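Local coordinates for protein thioredoxin reductase (Clostridium acetobutylicum ATCC 824, PDB 6GNA) that probably reduces thioredoxin with electrons taken from ferredoxin rather than from a pyridine nucleotide, working through a bound FAD and a redox-active disulfide, at residues Y172-R175 with E179-L182. Numbering follows the deposited sequence.
Sequences YVPR and EYQL
Y172 and P174 pack against Y180 and L182 in the Rossmann-like domain that corresponds to the NADPH-binding domain of classical thioredoxin reductases, where strand 169-174 of a five-stranded parallel sheet runs into the connection to strand 186-188. The chain folds back on itself with only three residues between the segments, and the contact is apolar: no hydrogen bond crosses it, and 190 Å² is buried in all. The first bump is the Y172 ring, whose CD2/CE2 side faces the notch between L182 and Y180. On one flank of the notch, CD1 of L182 rests 3.7 Å from CD2 of Y172 and also touches CG and CB at the root of the ring, while CD2 of L182 lies over one face; the two side chains cross at about a right angle. A chi1 of -171° brings CD2 of Y172 to this methyl by setting CG opposite the backbone N. The other flank is looser, with CD1 of Y180 4.5 Å from CE2 of Y172. The second bump is the CB/CG ridge of P174, which lies against the CE1/CZ/OH end of Y180; here the side chains cross almost perpendicularly, and CZ of Y180 sits 3.5 Å from CB of P174. An inverse gamma turn centred on Q181 separates Y180 from L182, and the CB bonds of both are directed at the strand. Helix 155-163 and strand 186-188 also pack on Y172, Y180 and L182. Both phenols have Y176 as polar partner: Y172 OH is hydrogen-bonded to Y176 OH and Y180 OH to Y176 O, while that same Y180 OH touches CB of P174 at 3.5 Å.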
loop_
_atom_site.group_PDB
_atom_site.type_symbol
_atom_site.label_atom_id
_atom_site.label_comp_id
_atom_site.label_asym_id
_atom_site.label_seq_id
_atom_site.Cartn_x
_atom_site.Cartn_y
_atom_site.Cartn_z
ATOM N N TYR A 172 31.449 8.099 24.783
ATOM C CA TYR A 172 30.749 7.812 23.531
ATOM C C TYR A 172 31.138 6.424 23.042
ATOM O O TYR A 172 32.316 6.153 22.793
ATOM C CB TYR A 172 31.053 8.860 22.466
ATOM C CG TYR A 172 30.198 8.736 21.218
ATOM C CD1 TYR A 172 28.885 9.172 21.227
ATOM C CD2 TYR A 172 30.699 8.201 20.037
ATOM C CE1 TYR A 172 28.094 9.083 20.121
ATOM C CE2 TYR A 172 29.899 8.103 18.914
ATOM C CZ TYR A 172 28.595 8.542 18.975
ATOM O OH TYR A 172 27.765 8.479 17.891
ATOM N N VAL A 173 30.143 5.561 22.897
ATOM C CA VAL A 173 30.318 4.188 22.434
ATOM C C VAL A 173 29.745 4.108 21.023
ATOM O O VAL A 173 28.524 4.000 20.858
ATOM C CB VAL A 173 29.603 3.193 23.361
ATOM C CG1 VAL A 173 29.862 1.773 22.922
ATOM C CG2 VAL A 173 30.056 3.366 24.809
ATOM N N PRO A 174 30.573 4.146 19.985
ATOM C CA PRO A 174 30.037 4.128 18.619
ATOM C C PRO A 174 29.568 2.742 18.217
ATOM O O PRO A 174 30.201 1.731 18.531
ATOM C CB PRO A 174 31.240 4.562 17.777
ATOM C CG PRO A 174 32.425 4.099 18.566
ATOM C CD PRO A 174 32.041 4.257 20.009
ATOM N N ARG A 175 28.462 2.707 17.474
ATOM C CA ARG A 175 27.930 1.458 16.928
ATOM C C ARG A 175 27.940 1.462 15.406
ATOM O O ARG A 175 27.123 0.794 14.767
ATOM C CB ARG A 175 26.522 1.195 17.443
ATOM C CG ARG A 175 26.388 1.370 18.951
ATOM C CD ARG A 175 27.324 0.463 19.717
ATOM N NE ARG A 175 27.047 -0.951 19.475
ATOM C CZ ARG A 175 27.922 -1.834 19.000
ATOM N NH1 ARG A 175 29.167 -1.477 18.713
ATOM N NH2 ARG A 175 27.547 -3.094 18.819
ATOM N N GLU A 179 35.025 8.078 11.107
ATOM C CA GLU A 179 35.614 9.076 11.985
ATOM C C GLU A 179 34.508 9.765 12.778
ATOM O O GLU A 179 33.385 9.939 12.299
ATOM C CB GLU A 179 36.395 10.128 11.194
ATOM C CG GLU A 179 37.538 9.567 10.362
ATOM C CD GLU A 179 38.562 8.829 11.200
ATOM O OE1 GLU A 179 38.645 9.100 12.417
ATOM O OE2 GLU A 179 39.280 7.972 10.644
ATOM N N TYR A 180 34.819 10.128 14.018
ATOM C CA TYR A 180 33.832 10.683 14.942
ATOM C C TYR A 180 34.204 12.125 15.270
ATOM O O TYR A 180 35.300 12.390 15.779
ATOM C CB TYR A 180 33.766 9.835 16.213
ATOM C CG TYR A 180 33.689 8.346 15.941
ATOM C CD1 TYR A 180 32.570 7.782 15.334
ATOM C CD2 TYR A 180 34.735 7.503 16.289
ATOM C CE1 TYR A 180 32.498 6.425 15.082
ATOM C CE2 TYR A 180 34.677 6.143 16.034
ATOM C CZ TYR A 180 33.554 5.606 15.435
ATOM O OH TYR A 180 33.498 4.251 15.184
ATOM N N GLN A 181 33.285 13.053 15.008
ATOM C CA GLN A 181 33.548 14.480 15.190
ATOM C C GLN A 181 33.109 14.889 16.595
ATOM O O GLN A 181 32.023 15.439 16.814
ATOM C CB GLN A 181 32.847 15.295 14.109
ATOM C CG GLN A 181 33.493 15.159 12.732
ATOM C CD GLN A 181 33.132 13.863 12.035
ATOM O OE1 GLN A 181 31.970 13.522 11.928
ATOM N NE2 GLN A 181 34.136 13.151 11.532
ATOM N N LEU A 182 33.985 14.607 17.555
ATOM C CA LEU A 182 33.714 14.806 18.972
ATOM C C LEU A 182 34.748 15.749 19.568
ATOM O O LEU A 182 35.928 15.689 19.217
ATOM C CB LEU A 182 33.780 13.461 19.710
ATOM C CG LEU A 182 32.754 12.412 19.272
ATOM C CD1 LEU A 182 33.128 11.034 19.780
ATOM C CD2 LEU A 182 31.384 12.802 19.776
#